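Long-range contacts in methionine gamma-lyase (PDB 1PFF), which belongs to the Cys/Met metabolism family of PLP-dependent enzymes, built on an alpha/beta domain with a mixed, mostly parallel sheet: residues T32-G37 / N83-Y88; L40-C45 / V65-M70; V87-P92 / I115-D120. All blocks are in the same frame, centred on the assembly; numbering follows the deposited sequence.

Contact 1: residues T32-G37 / N83-Y88; sequences TFLKAG and NTRIVY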
ATOM      1  N   THR A  32     -25.627  17.996   0.620  1.00 13.41           N
ATOM      2  CA  THR A  32     -25.513  18.627   1.939  1.00 13.12           C
ATOM      3  C   THR A  32     -26.305  19.932   2.054  1.00 13.25           C
ATOM      4  O   THR A  32     -26.872  20.241   3.113  1.00 13.42           O
ATOM      5  CB  THR A  32     -24.024  18.892   2.259  1.00 13.35           C
ATOM      6  OG1 THR A  32     -23.334  17.641   2.364  1.00 13.89           O
ATOM      7  CG2 THR A  32     -23.852  19.519   3.644  1.00 13.04           C
ATOM      8  N   PHE A  33     -26.332  20.695   0.964  1.00 13.35           N
ATOM      9  CA  PHE A  33     -26.851  22.064   0.996  1.00 14.04           C
ATOM     10  C   PHE A  33     -28.186  22.249   0.282  1.00 14.27           C
ATOM     11  O   PHE A  33     -28.657  23.381   0.075  1.00 14.62           O
ATOM     12  CB  PHE A  33     -25.780  23.057   0.515  1.00 13.97           C
ATOM     13  CG  PHE A  33     -24.572  23.102   1.420  1.00 14.83           C
ATOM     14  CD1 PHE A  33     -23.356  22.548   1.016  1.00 15.96           C
ATOM     15  CD2 PHE A  33     -24.666  23.648   2.692  1.00 15.88           C
ATOM     16  CE1 PHE A  33     -22.241  22.556   1.870  1.00 14.62           C
ATOM     17  CE2 PHE A  33     -23.558  23.674   3.549  1.00 15.51           C
ATOM     18  CZ  PHE A  33     -22.347  23.122   3.134  1.00 16.22           C
ATOM     19  N   LEU A  34     -28.801  21.126  -0.064  1.00 13.84           N
ATOM     20  CA  LEU A  34     -30.120  21.117  -0.688  1.00 13.73           C
ATOM     21  C   LEU A  34     -31.114  20.366   0.190  1.00 13.24           C
ATOM     22  O   LEU A  34     -30.723  19.631   1.097  1.00 13.23           O
ATOM     23  CB  LEU A  34     -30.061  20.463  -2.079  1.00 12.86           C
ATOM     24  CG  LEU A  34     -29.322  21.238  -3.178  1.00 12.79           C
ATOM     25  CD1 LEU A  34     -29.198  20.403  -4.454  1.00 13.37           C
ATOM     26  CD2 LEU A  34     -29.951  22.631  -3.480  1.00 12.20           C
ATOM     27  N   LYS A  35     -32.394  20.567  -0.104  1.00 13.07           N
ATOM     28  CA  LYS A  35     -33.491  19.807   0.482  1.00 13.14           C
ATOM     29  C   LYS A  35     -34.644  19.836  -0.508  1.00 12.89           C
ATOM     30  O   LYS A  35     -34.647  20.646  -1.445  1.00 12.92           O
ATOM     31  CB  LYS A  35     -33.917  20.379   1.839  1.00 13.36           C
ATOM     32  CG  LYS A  35     -34.333  21.841   1.824  1.00 13.86           C
ATOM     33  CD  LYS A  35     -34.826  22.273   3.180  1.00 17.02           C
ATOM     34  CE  LYS A  35     -34.674  23.774   3.362  1.00 18.11           C
ATOM     35  NZ  LYS A  35     -35.181  24.575   2.212  1.00 19.52           N
ATOM     36  N   ALA A  36     -35.613  18.947  -0.330  1.00 12.78           N
ATOM     37  CA  ALA A  36     -36.804  18.970  -1.174  1.00 12.96           C
ATOM     38  C   ALA A  36     -37.399  20.373  -1.095  1.00 13.44           C
ATOM     39  O   ALA A  36     -37.521  20.941  -0.003  1.00 13.65           O
ATOM     40  CB  ALA A  36     -37.814  17.935  -0.703  1.00 12.84           C
ATOM     41  N   GLY A  37     -37.751  20.932  -2.248  1.00 13.34           N
ATOM     42  CA  GLY A  37     -38.269  22.287  -2.319  1.00 13.27           C
ATOM     43  C   GLY A  37     -37.251  23.350  -2.725  1.00 13.17           C
ATOM     44  O   GLY A  37     -37.638  24.503  -2.979  1.00 13.13           O
ATOM     45  N   ASN A  83     -36.339  30.163  -4.167  1.00 12.23           N
ATOM     46  CA  ASN A  83     -35.787  28.955  -3.575  1.00 12.41           C
ATOM     47  C   ASN A  83     -34.429  28.494  -4.147  1.00 12.34           C
ATOM     48  O   ASN A  83     -33.985  27.379  -3.863  1.00 12.07           O
ATOM     49  CB  ASN A  83     -36.829  27.836  -3.629  1.00 12.23           C
ATOM     50  CG  ASN A  83     -37.239  27.467  -5.053  1.00 13.84           C
ATOM     51  OD1 ASN A  83     -37.276  28.314  -5.954  1.00 14.20           O
ATOM     52  ND2 ASN A  83     -37.574  26.195  -5.251  1.00 13.13           N
ATOM     53  N   THR A  84     -33.773  29.344  -4.935  1.00 11.80           N
ATOM     54  CA  THR A  84     -32.458  28.984  -5.485  1.00 12.20           C
ATOM     55  C   THR A  84     -31.417  28.881  -4.369  1.00 11.88           C
ATOM     56  O   THR A  84     -31.293  29.784  -3.536  1.00 11.38           O
ATOM     57  CB  THR A  84     -32.002  29.996  -6.557  1.00 12.46           C
ATOM     58  OG1 THR A  84     -32.955  30.017  -7.626  1.00 12.62           O
ATOM     59  CG2 THR A  84     -30.704  29.518  -7.240  1.00 13.03           C
ATOM     60  N   ARG A  85     -30.696  27.761  -4.335  1.00 11.72           N
ATOM     61  CA  ARG A  85     -29.683  27.558  -3.301  1.00 11.56           C
ATOM     62  C   ARG A  85     -28.276  27.394  -3.858  1.00 11.21           C
ATOM     63  O   ARG A  85     -27.307  27.674  -3.156  1.00 11.08           O
ATOM     64  CB  ARG A  85     -30.010  26.352  -2.417  1.00 11.68           C
ATOM     65  CG  ARG A  85     -31.366  26.428  -1.760  1.00 12.94           C
ATOM     66  CD  ARG A  85     -31.508  27.406  -0.624  1.00 16.24           C
ATOM     67  NE  ARG A  85     -32.923  27.464  -0.236  1.00 19.97           N
ATOM     68  CZ  ARG A  85     -33.535  28.501   0.324  1.00 22.07           C
ATOM     69  NH1 ARG A  85     -32.874  29.615   0.599  1.00 22.02           N
ATOM     70  NH2 ARG A  85     -34.831  28.410   0.623  1.00 23.29           N
ATOM     71  N   ILE A  86     -28.173  26.935  -5.101  1.00 11.06           N
ATOM     72  CA  ILE A  86     -26.880  26.590  -5.691  1.00 10.47           C
ATOM     73  C   ILE A  86     -26.816  26.970  -7.164  1.00 11.16           C
ATOM     74  O   ILE A  86     -27.767  26.726  -7.919  1.00 10.79           O
ATOM     75  CB  ILE A  86     -26.576  25.061  -5.545  1.00 10.55           C
ATOM     76  CG1 ILE A  86     -26.325  24.682  -4.070  1.00 10.22           C
ATOM     77  CG2 ILE A  86     -25.368  24.680  -6.416  1.00  9.60           C
ATOM     78  CD1 ILE A  86     -26.182  23.163  -3.805  1.00 10.74           C
ATOM     79  N   VAL A  87     -25.676  27.540  -7.552  1.00 10.23           N
ATOM     80  CA  VAL A  87     -25.298  27.731  -8.957  1.00 11.18           C
ATOM     81  C   VAL A  87     -24.058  26.866  -9.210  1.00 11.19           C
ATOM     82  O   VAL A  87     -23.049  27.013  -8.515  1.00 11.86           O
ATOM     83  CB  VAL A  87     -25.001  29.225  -9.252  1.00 11.22           C
ATOM     84  CG1 VAL A  87     -24.339  29.422 -10.631  1.00 12.04           C
ATOM     85  CG2 VAL A  87     -26.294  30.056  -9.149  1.00 10.85           C
ATOM     86  N   TYR A  88     -24.145  25.950 -10.173  1.00 11.24           N
ATOM     87  CA  TYR A  88     -23.077  24.973 -10.423  1.00 11.74           C
ATOM     88  C   TYR A  88     -22.598  24.973 -11.876  1.00 11.48           C
ATOM     89  O   TYR A  88     -23.414  24.967 -12.797  1.00 11.60           O
ATOM     90  CB  TYR A  88     -23.545  23.553 -10.049  1.00 11.69           C
ATOM     91  CG  TYR A  88     -22.461  22.501 -10.239  1.00 13.18           C
ATOM     92  CD1 TYR A  88     -22.200  21.952 -11.500  1.00 14.26           C
ATOM     93  CD2 TYR A  88     -21.687  22.070  -9.159  1.00 12.83           C
ATOM     94  CE1 TYR A  88     -21.202  21.005 -11.677  1.00 14.63           C
ATOM     95  CE2 TYR A  88     -20.684  21.117  -9.329  1.00 14.19           C
ATOM     96  CZ  TYR A  88     -20.447  20.599 -10.591  1.00 15.27           C
ATOM     97  OH  TYR A  88     -19.466  19.658 -10.773  1.00 17.65           O
TER

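Contact 2: residues L40-C45 / V65-M70; sequences LISDDC and VDFIDM. With EDO (1,2-ethanediol), chain O.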
ATOM      1  N   LEU A  40     -31.799  24.419  -8.018  1.00 11.74           N
ATOM      2  CA  LEU A  40     -30.398  24.427  -8.422  1.00 11.54           C
ATOM      3  C   LEU A  40     -30.305  24.856  -9.880  1.00 11.47           C
ATOM      4  O   LEU A  40     -31.080  24.397 -10.720  1.00 11.01           O
ATOM      5  CB  LEU A  40     -29.755  23.033  -8.244  1.00 11.43           C
ATOM      6  CG  LEU A  40     -28.276  22.897  -8.647  1.00 12.80           C
ATOM      7  CD1 LEU A  40     -27.528  21.901  -7.734  1.00 14.61           C
ATOM      8  CD2 LEU A  40     -28.155  22.449 -10.105  1.00 13.15           C
ATOM      9  N   ILE A  41     -29.371  25.753 -10.170  1.00 11.21           N
ATOM     10  CA  ILE A  41     -29.099  26.140 -11.550  1.00 12.02           C
ATOM     11  C   ILE A  41     -27.771  25.529 -11.927  1.00 12.48           C
ATOM     12  O   ILE A  41     -26.778  25.725 -11.223  1.00 12.98           O
ATOM     13  CB  ILE A  41     -29.033  27.672 -11.705  1.00 11.95           C
ATOM     14  CG1 ILE A  41     -30.318  28.321 -11.185  1.00 11.92           C
ATOM     15  CG2 ILE A  41     -28.774  28.046 -13.180  1.00 12.64           C
ATOM     16  CD1 ILE A  41     -30.191  29.792 -10.892  1.00 11.53           C
ATOM     17  N   SER A  42     -27.756  24.795 -13.031  1.00 13.22           N
ATOM     18  CA  SER A  42     -26.537  24.171 -13.527  1.00 13.81           C
ATOM     19  C   SER A  42     -26.285  24.607 -14.961  1.00 14.71           C
ATOM     20  O   SER A  42     -27.221  24.925 -15.701  1.00 13.74           O
ATOM     21  CB  SER A  42     -26.657  22.646 -13.473  1.00 14.23           C
ATOM     22  OG  SER A  42     -25.516  22.018 -14.052  1.00 14.47           O
ATOM     23  N   ASP A  43     -25.012  24.645 -15.341  1.00 15.38           N
ATOM     24  CA  ASP A  43     -24.660  24.817 -16.734  1.00 16.88           C
ATOM     25  C   ASP A  43     -25.110  23.586 -17.527  1.00 18.33           C
ATOM     26  O   ASP A  43     -25.244  22.491 -16.977  1.00 17.76           O
ATOM     27  CB  ASP A  43     -23.160  25.058 -16.908  1.00 17.06           C
ATOM     28  CG  ASP A  43     -22.791  25.382 -18.345  1.00 16.95           C
ATOM     29  OD1 ASP A  43     -21.983  24.626 -18.926  1.00 18.19           O
ATOM     30  OD2 ASP A  43     -23.265  26.360 -18.972  1.00 15.74           O
ATOM     31  N   ASP A  44     -25.348  23.777 -18.818  1.00 20.08           N
ATOM     32  CA  ASP A  44     -25.842  22.696 -19.660  1.00 22.63           C
ATOM     33  C   ASP A  44     -24.723  21.892 -20.332  1.00 24.36           C
ATOM     34  O   ASP A  44     -25.001  21.017 -21.142  1.00 24.70           O
ATOM     35  CB  ASP A  44     -26.829  23.247 -20.698  1.00 22.59           C
ATOM     36  CG  ASP A  44     -26.166  24.146 -21.721  1.00 23.25           C
ATOM     37  OD1 ASP A  44     -24.956  24.438 -21.588  1.00 24.19           O
ATOM     38  OD2 ASP A  44     -26.775  24.616 -22.696  1.00 24.43           O
ATOM     39  N   CYS A  45     -23.468  22.206 -20.010  1.00 26.76           N
ATOM     40  CA  CYS A  45     -22.319  21.446 -20.506  1.00 29.03           C
ATOM     41  C   CYS A  45     -21.677  20.677 -19.357  1.00 30.29           C
ATOM     42  O   CYS A  45     -20.743  21.169 -18.709  1.00 30.63           O
ATOM     43  CB  CYS A  45     -21.275  22.371 -21.139  1.00 29.08           C
ATOM     44  SG  CYS A  45     -21.795  23.265 -22.615  1.00 31.12           S
ATOM     45  N   VAL A  65     -34.484  21.785 -10.907  1.00 12.39           N
ATOM     46  CA  VAL A  65     -33.188  22.000 -11.555  1.00 12.86           C
ATOM     47  C   VAL A  65     -33.426  22.654 -12.916  1.00 13.05           C
ATOM     48  O   VAL A  65     -34.252  22.192 -13.702  1.00 13.10           O
ATOM     49  CB  VAL A  65     -32.419  20.658 -11.752  1.00 12.70           C
ATOM     50  CG1 VAL A  65     -31.074  20.880 -12.474  1.00 13.62           C
ATOM     51  CG2 VAL A  65     -32.211  19.956 -10.420  1.00 12.74           C
ATOM     52  N   ASP A  66     -32.715  23.737 -13.180  1.00 12.95           N
ATOM     53  CA  ASP A  66     -32.659  24.280 -14.528  1.00 13.36           C
ATOM     54  C   ASP A  66     -31.271  24.027 -15.101  1.00 13.03           C
ATOM     55  O   ASP A  66     -30.278  24.303 -14.432  1.00 12.99           O
ATOM     56  CB  ASP A  66     -32.924  25.780 -14.495  1.00 13.76           C
ATOM     57  CG  ASP A  66     -34.397  26.106 -14.346  1.00 15.55           C
ATOM     58  OD1 ASP A  66     -35.195  25.693 -15.212  1.00 17.50           O
ATOM     59  OD2 ASP A  66     -34.846  26.771 -13.402  1.00 16.99           O
ATOM     60  N   PHE A  67     -31.197  23.499 -16.323  1.00 13.16           N
ATOM     61  CA  PHE A  67     -29.925  23.462 -17.062  1.00 13.00           C
ATOM     62  C   PHE A  67     -29.900  24.615 -18.056  1.00 12.89           C
ATOM     63  O   PHE A  67     -30.786  24.726 -18.910  1.00 12.39           O
ATOM     64  CB  PHE A  67     -29.736  22.142 -17.818  1.00 13.69           C
ATOM     65  CG  PHE A  67     -29.661  20.937 -16.934  1.00 15.15           C
ATOM     66  CD1 PHE A  67     -30.792  20.142 -16.731  1.00 16.72           C
ATOM     67  CD2 PHE A  67     -28.466  20.593 -16.297  1.00 17.08           C
ATOM     68  CE1 PHE A  67     -30.730  19.011 -15.906  1.00 16.33           C
ATOM     69  CE2 PHE A  67     -28.395  19.457 -15.470  1.00 16.82           C
ATOM     70  CZ  PHE A  67     -29.535  18.667 -15.284  1.00 16.01           C
ATOM     71  N   ILE A  68     -28.901  25.483 -17.936  1.00 12.05           N
ATOM     72  CA  ILE A  68     -28.840  26.688 -18.769  1.00 12.40           C
ATOM     73  C   ILE A  68     -27.444  26.884 -19.366  1.00 12.63           C
ATOM     74  O   ILE A  68     -26.451  26.357 -18.848  1.00 12.74           O
ATOM     75  CB  ILE A  68     -29.248  27.939 -17.945  1.00 11.55           C
ATOM     76  CG1 ILE A  68     -28.134  28.313 -16.945  1.00 12.18           C
ATOM     77  CG2 ILE A  68     -30.597  27.704 -17.211  1.00 12.23           C
ATOM     78  CD1 ILE A  68     -28.277  29.702 -16.349  1.00 11.08           C
ATOM     79  N   ASP A  69     -27.367  27.651 -20.446  1.00 12.92           N
ATOM     80  CA  ASP A  69     -26.063  27.983 -21.016  1.00 13.55           C
ATOM     81  C   ASP A  69     -25.475  29.158 -20.249  1.00 13.29           C
ATOM     82  O   ASP A  69     -25.877  30.308 -20.444  1.00 13.67           O
ATOM     83  CB  ASP A  69     -26.198  28.288 -22.506  1.00 13.31           C
ATOM     84  CG  ASP A  69     -24.869  28.592 -23.177  1.00 14.62           C
ATOM     85  OD1 ASP A  69     -23.824  28.699 -22.489  1.00 15.60           O
ATOM     86  OD2 ASP A  69     -24.789  28.757 -24.413  1.00 15.38           O
ATOM     87  N   MET A  70     -24.522  28.873 -19.368  1.00 13.44           N
ATOM     88  CA  MET A  70     -23.975  29.916 -18.499  1.00 13.44           C
ATOM     89  C   MET A  70     -22.926  30.824 -19.164  1.00 13.69           C
ATOM     90  O   MET A  70     -22.386  31.734 -18.517  1.00 14.21           O
ATOM     91  CB  MET A  70     -23.426  29.307 -17.208  1.00 13.64           C
ATOM     92  CG  MET A  70     -24.511  28.804 -16.268  1.00 12.95           C
ATOM     93  SD  MET A  70     -23.775  28.293 -14.710  1.00 13.30           S
ATOM     94  CE  MET A  70     -25.220  27.723 -13.849  1.00 13.05           C
TER
HETATM   95  C1  EDO O1017     -38.342  21.686 -13.506  1.00 35.50           C
HETATM   96  O1  EDO O1017     -37.646  22.922 -13.623  1.00 37.43           O
HETATM   97  C2  EDO O1017     -37.983  20.989 -12.191  1.00 33.02           C
HETATM   98  O2  EDO O1017     -36.738  20.328 -12.318  1.00 29.06           O

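Contact 3: residues V87-P92 / I115-D120; sequences VYFETP and ILVIVD. With EDO (1,2-ethanediol), chain R.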
ATOM      1  N   VAL A  87     -25.676  27.540  -7.552  1.00 10.23           N
ATOM      2  CA  VAL A  87     -25.298  27.731  -8.957  1.00 11.18           C
ATOM      3  C   VAL A  87     -24.058  26.866  -9.210  1.00 11.19           C
ATOM      4  O   VAL A  87     -23.049  27.013  -8.515  1.00 11.86           O
ATOM      5  CB  VAL A  87     -25.001  29.225  -9.252  1.00 11.22           C
ATOM      6  CG1 VAL A  87     -24.339  29.422 -10.631  1.00 12.04           C
ATOM      7  CG2 VAL A  87     -26.294  30.056  -9.149  1.00 10.85           C
ATOM      8  N   TYR A  88     -24.145  25.950 -10.173  1.00 11.24           N
ATOM      9  CA  TYR A  88     -23.077  24.973 -10.423  1.00 11.74           C
ATOM     10  C   TYR A  88     -22.598  24.973 -11.876  1.00 11.48           C
ATOM     11  O   TYR A  88     -23.414  24.967 -12.797  1.00 11.60           O
ATOM     12  CB  TYR A  88     -23.545  23.553 -10.049  1.00 11.69           C
ATOM     13  CG  TYR A  88     -22.461  22.501 -10.239  1.00 13.18           C
ATOM     14  CD1 TYR A  88     -22.200  21.952 -11.500  1.00 14.26           C
ATOM     15  CD2 TYR A  88     -21.687  22.070  -9.159  1.00 12.83           C
ATOM     16  CE1 TYR A  88     -21.202  21.005 -11.677  1.00 14.63           C
ATOM     17  CE2 TYR A  88     -20.684  21.117  -9.329  1.00 14.19           C
ATOM     18  CZ  TYR A  88     -20.447  20.599 -10.591  1.00 15.27           C
ATOM     19  OH  TYR A  88     -19.466  19.658 -10.773  1.00 17.65           O
ATOM     20  N   PHE A  89     -21.276  24.965 -12.075  1.00 11.04           N
ATOM     21  CA  PHE A  89     -20.694  24.792 -13.409  1.00 11.24           C
ATOM     22  C   PHE A  89     -19.232  24.310 -13.386  1.00 11.55           C
ATOM     23  O   PHE A  89     -18.565  24.330 -12.345  1.00 11.00           O
ATOM     24  CB  PHE A  89     -20.811  26.084 -14.249  1.00 10.73           C
ATOM     25  CG  PHE A  89     -20.095  27.288 -13.658  1.00 10.72           C
ATOM     26  CD1 PHE A  89     -18.840  27.660 -14.120  1.00 11.50           C
ATOM     27  CD2 PHE A  89     -20.704  28.071 -12.664  1.00 10.90           C
ATOM     28  CE1 PHE A  89     -18.176  28.776 -13.593  1.00 11.18           C
ATOM     29  CE2 PHE A  89     -20.056  29.181 -12.132  1.00 10.52           C
ATOM     30  CZ  PHE A  89     -18.785  29.539 -12.599  1.00 12.48           C
ATOM     31  N   GLU A  90     -18.767  23.875 -14.549  1.00 12.64           N
ATOM     32  CA  GLU A  90     -17.365  23.572 -14.784  1.00 14.14           C
ATOM     33  C   GLU A  90     -16.859  24.521 -15.851  1.00 13.83           C
ATOM     34  O   GLU A  90     -17.602  24.870 -16.775  1.00 14.09           O
ATOM     35  CB  GLU A  90     -17.193  22.145 -15.305  1.00 14.59           C
ATOM     36  CG  GLU A  90     -18.310  21.184 -14.943  1.00 19.13           C
ATOM     37  CD  GLU A  90     -18.248  19.879 -15.730  1.00 23.48           C
ATOM     38  OE1 GLU A  90     -17.313  19.703 -16.559  1.00 25.47           O
ATOM     39  OE2 GLU A  90     -19.135  19.025 -15.513  1.00 24.57           O
ATOM     40  N   THR A  91     -15.606  24.940 -15.730  1.00 13.14           N
ATOM     41  CA  THR A  91     -14.940  25.655 -16.821  1.00 13.03           C
ATOM     42  C   THR A  91     -13.431  25.354 -16.812  1.00 13.19           C
ATOM     43  O   THR A  91     -12.832  25.249 -15.732  1.00 12.39           O
ATOM     44  CB  THR A  91     -15.250  27.183 -16.770  1.00 12.58           C
ATOM     45  OG1 THR A  91     -14.611  27.854 -17.866  1.00 12.73           O
ATOM     46  CG2 THR A  91     -14.655  27.841 -15.509  1.00 11.72           C
ATOM     47  N   PRO A  92     -12.837  25.129 -17.988  1.00 13.56           N
ATOM     48  CA  PRO A  92     -13.567  25.020 -19.259  1.00 14.76           C
ATOM     49  C   PRO A  92     -14.469  23.784 -19.252  1.00 15.87           C
ATOM     50  O   PRO A  92     -14.146  22.802 -18.574  1.00 16.19           O
ATOM     51  CB  PRO A  92     -12.453  24.849 -20.298  1.00 14.64           C
ATOM     52  CG  PRO A  92     -11.194  25.257 -19.593  1.00 13.93           C
ATOM     53  CD  PRO A  92     -11.387  24.928 -18.158  1.00 13.72           C
ATOM     54  N   ILE A 115     -26.675  32.241  -1.987  1.00 15.04           N
ATOM     55  CA  ILE A 115     -26.527  31.225  -3.004  1.00 14.90           C
ATOM     56  C   ILE A 115     -25.091  30.707  -2.920  1.00 14.37           C
ATOM     57  O   ILE A 115     -24.153  31.494  -2.765  1.00 14.81           O
ATOM     58  CB  ILE A 115     -26.897  31.811  -4.396  1.00 15.26           C
ATOM     59  CG1 ILE A 115     -28.390  32.167  -4.413  1.00 16.63           C
ATOM     60  CG2 ILE A 115     -26.555  30.823  -5.518  1.00 14.51           C
ATOM     61  CD1 ILE A 115     -28.858  32.850  -5.646  1.00 18.73           C
ATOM     62  N   LEU A 116     -24.932  29.386  -2.952  1.00 13.66           N
ATOM     63  CA  LEU A 116     -23.613  28.780  -3.040  1.00 13.02           C
ATOM     64  C   LEU A 116     -23.250  28.581  -4.504  1.00 12.74           C
ATOM     65  O   LEU A 116     -23.950  27.874  -5.253  1.00 12.57           O
ATOM     66  CB  LEU A 116     -23.559  27.440  -2.292  1.00 13.19           C
ATOM     67  CG  LEU A 116     -23.628  27.519  -0.764  1.00 14.32           C
ATOM     68  CD1 LEU A 116     -24.014  26.167  -0.187  1.00 16.33           C
ATOM     69  CD2 LEU A 116     -22.313  28.015  -0.155  1.00 15.96           C
ATOM     70  N   VAL A 117     -22.167  29.226  -4.904  1.00 12.12           N
ATOM     71  CA  VAL A 117     -21.614  29.038  -6.233  1.00 11.58           C
ATOM     72  C   VAL A 117     -20.562  27.954  -6.112  1.00 11.37           C
ATOM     73  O   VAL A 117     -19.629  28.070  -5.310  1.00 11.43           O
ATOM     74  CB  VAL A 117     -20.990  30.324  -6.793  1.00 11.97           C
ATOM     75  CG1 VAL A 117     -20.491  30.109  -8.241  1.00 10.30           C
ATOM     76  CG2 VAL A 117     -22.000  31.488  -6.718  1.00 11.90           C
ATOM     77  N   ILE A 118     -20.726  26.901  -6.906  1.00 11.39           N
ATOM     78  CA  ILE A 118     -19.851  25.731  -6.860  1.00 11.33           C
ATOM     79  C   ILE A 118     -19.255  25.499  -8.243  1.00 11.14           C
ATOM     80  O   ILE A 118     -19.983  25.434  -9.235  1.00 11.47           O
ATOM     81  CB  ILE A 118     -20.641  24.470  -6.387  1.00 11.73           C
ATOM     82  CG1 ILE A 118     -21.311  24.713  -5.019  1.00 11.76           C
ATOM     83  CG2 ILE A 118     -19.722  23.249  -6.300  1.00 11.10           C
ATOM     84  CD1 ILE A 118     -22.242  23.589  -4.585  1.00 13.53           C
ATOM     85  N   VAL A 119     -17.932  25.383  -8.307  1.00 10.77           N
ATOM     86  CA  VAL A 119     -17.222  25.213  -9.572  1.00 10.89           C
ATOM     87  C   VAL A 119     -16.359  23.961  -9.527  1.00 11.00           C
ATOM     88  O   VAL A 119     -15.624  23.725  -8.561  1.00 10.81           O
ATOM     89  CB  VAL A 119     -16.364  26.465  -9.921  1.00 11.04           C
ATOM     90  CG1 VAL A 119     -15.416  26.221 -11.114  1.00 10.72           C
ATOM     91  CG2 VAL A 119     -17.279  27.647 -10.224  1.00 11.65           C
ATOM     92  N   ASP A 120     -16.475  23.169 -10.583  1.00 11.17           N
ATOM     93  CA  ASP A 120     -15.625  22.010 -10.799  1.00 11.86           C
ATOM     94  C   ASP A 120     -14.377  22.526 -11.511  1.00 11.37           C
ATOM     95  O   ASP A 120     -14.437  22.943 -12.666  1.00 11.66           O
ATOM     96  CB  ASP A 120     -16.386  20.949 -11.614  1.00 12.08           C
ATOM     97  CG  ASP A 120     -15.533  19.732 -11.960  1.00 15.54           C
ATOM     98  OD1 ASP A 120     -16.104  18.753 -12.485  1.00 18.48           O
ATOM     99  OD2 ASP A 120     -14.302  19.659 -11.756  1.00 15.85           O
TER
HETATM  100  C1  EDO R1020     -15.009  15.261 -13.664  1.00 65.53           C
HETATM  101  O1  EDO R1020     -14.660  14.204 -14.548  1.00 65.73           O
HETATM  102  C2  EDO R1020     -15.596  14.688 -12.376  1.00 65.33           C
HETATM  103  O2  EDO R1020     -15.858  15.744 -11.461  1.00 64.77           O
HETATM  104  O   HOH W   1     -18.730  18.512 -12.894  1.00 22.11           O
HETATM  105  O   HOH W   2     -11.767  23.106 -14.635  1.00 19.88           O

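Contact 1: residues T32-G37 / N83-Y88
Asn83 reaches across to Gly37 with its side-chain amide. CB already lies beside the target, 3.5 Å from Gly37 O, and CG follows at 3.6 Å from Gly37 O. The tip then closes on it: ND2 donates to Gly37 O over 2.8 Å, nearly straight at 171°. The carbonyl oxygen lies in the plane of the amide, but the amide nitrogen stands above the carbonyl plane of Gly37, so no lone pair is being met squarely. The first torsion (chi1 62°) sets CG between the backbone N and the carbonyl carbon of Asn83, which turns the amide toward the loop.

Further along, the contact becomes greasy. Ile86 brings its CD1 methyl against the branch point of Leu34, from the side of the CG hydrogen, 3.7 Å from Leu34 CG and 3.8 Å from Leu34 CD2. The same Leu34 CD2 also rests against Arg85 CB at 3.9 Å. Phe33 adds only a loose touch, its CB 4.3 Å from Ile86 CD1, while its ring leads away to pack on Leu116 and on helix 162-177.

At the surface, Lys35 NZ and Arg85 NH2 come within 4.2 Å, with the Arg85 chain bent at its second torsion. Both side chains make salt bridges to the carboxylate oxygen OD1 of Asp38, which probably offsets their like charge. Leu34 also packs on Phe61 of the second subunit, which places this loop beside a subunit interface.

This is a helix-to-strand connection of an alpha/beta fold: the chain leaves helix 22-33, runs roughly opposite to the start of strand 84-90, and turns into strand 39-43, within the large domain of a fold type I PLP-dependent enzyme.

Contact 2: residues L40-C45 / V65-M70
Asp43 OD2 has two partners: Met70 N donates to it over 2.8 Å, coming in nearly along the C-O bond, and Lys98 NZ makes a salt bridge to it. A chi1 of -174°, with CG anti to the backbone N, carries the carboxylate past the strand end to Met70. Its other oxygen, OD1, is met by Cys45 N from above the carboxylate plane, closing an Asx turn. Asp44 and Asp69 also pair with Lys98, so one lysine gathers three acids.

Behind this end, the strands run parallel through straight bonds such as Ser42 N to Asp66 O, 2.9 Å. Ile41 CG2 touches both Ile68 CD1 and the Met70 methyl CE, each at 3.6 Å. On the opposite face, CD2 at the edge of the Phe67 ring lies 3.8 Å from Asp43 O, close to the ring plane.

Strand 64-68 is outermost in this chain's sheet, and strand 84-90 flanks strand 39-43 on its other side. Together with helix 48-60 the pair forms a beta-alpha-beta unit, the helix packing over Leu40, Ser42 and Phe67.

Contact 3: residues V87-P92 / I115-D120
Phe89 lays its ring against Val119, whose CG2 methyl sits over one face 3.7 Å from the ring centroid, a CH-pi contact 24° off the normal. Val117 CG1 comes obliquely to the same ring, 4.0 Å from CE2. A first torsion of 61° swings the Phe89 ring over the partner strand. On the opposite face of the sheet, Tyr88 CD2 meets Ile118 CG2 at 3.7 Å, and its hydroxyl OH reaches 3.4 Å from Asp120 CB.

Between these two layers of side chains runs a regular parallel ladder of backbone bonds, from Val87 N to Leu116 O through to Asp120 N to Phe89 O. The two strands and helix 102-109 make a beta-alpha-beta unit in the middle of the large-domain sheet of a fold type I PLP enzyme. In that family the cofactor sits at the C-terminal ends of such strands.

At that end a water knits three side chains. Tyr88 OH donates to it in the plane of the ring, and the water donates to Glu90 OE2 and to Asp120 OD1, the latter over 2.7 Å. The water thus bridges two carboxylates that do not touch. Further out, Tyr47 N also binds Glu90 OE2, and Thr122 OG1 bonds to Asp120 OD2. A 1,2-ethanediol molecule donates from O2 to Asp120 OD1, while Ile102 and Ala105 of helix 102-109 pack against the Phe89 ring.

All three contacts serve one sheet. Contacts 2 and 3 are strand-to-strand and buried; contact 1 is looser, partly buried and set at the N-terminal end of the same strands. Strand 84-90 is common ground: contacts 1 and 3 share Val87 and Tyr88, and contact 2 joins it through Tyr88 N to Ile41 O at 2.8 Å. The chemistry shifts with place. Contact 1 mixes one hydrogen bond from a side-chain amide with aliphatic packing and basic side chains near a subunit interface, and contact 2 ends in acids gathered round a lysine. Contact 3, nearest the centre of the chain, combines aromatic packing with carboxylates joined by water.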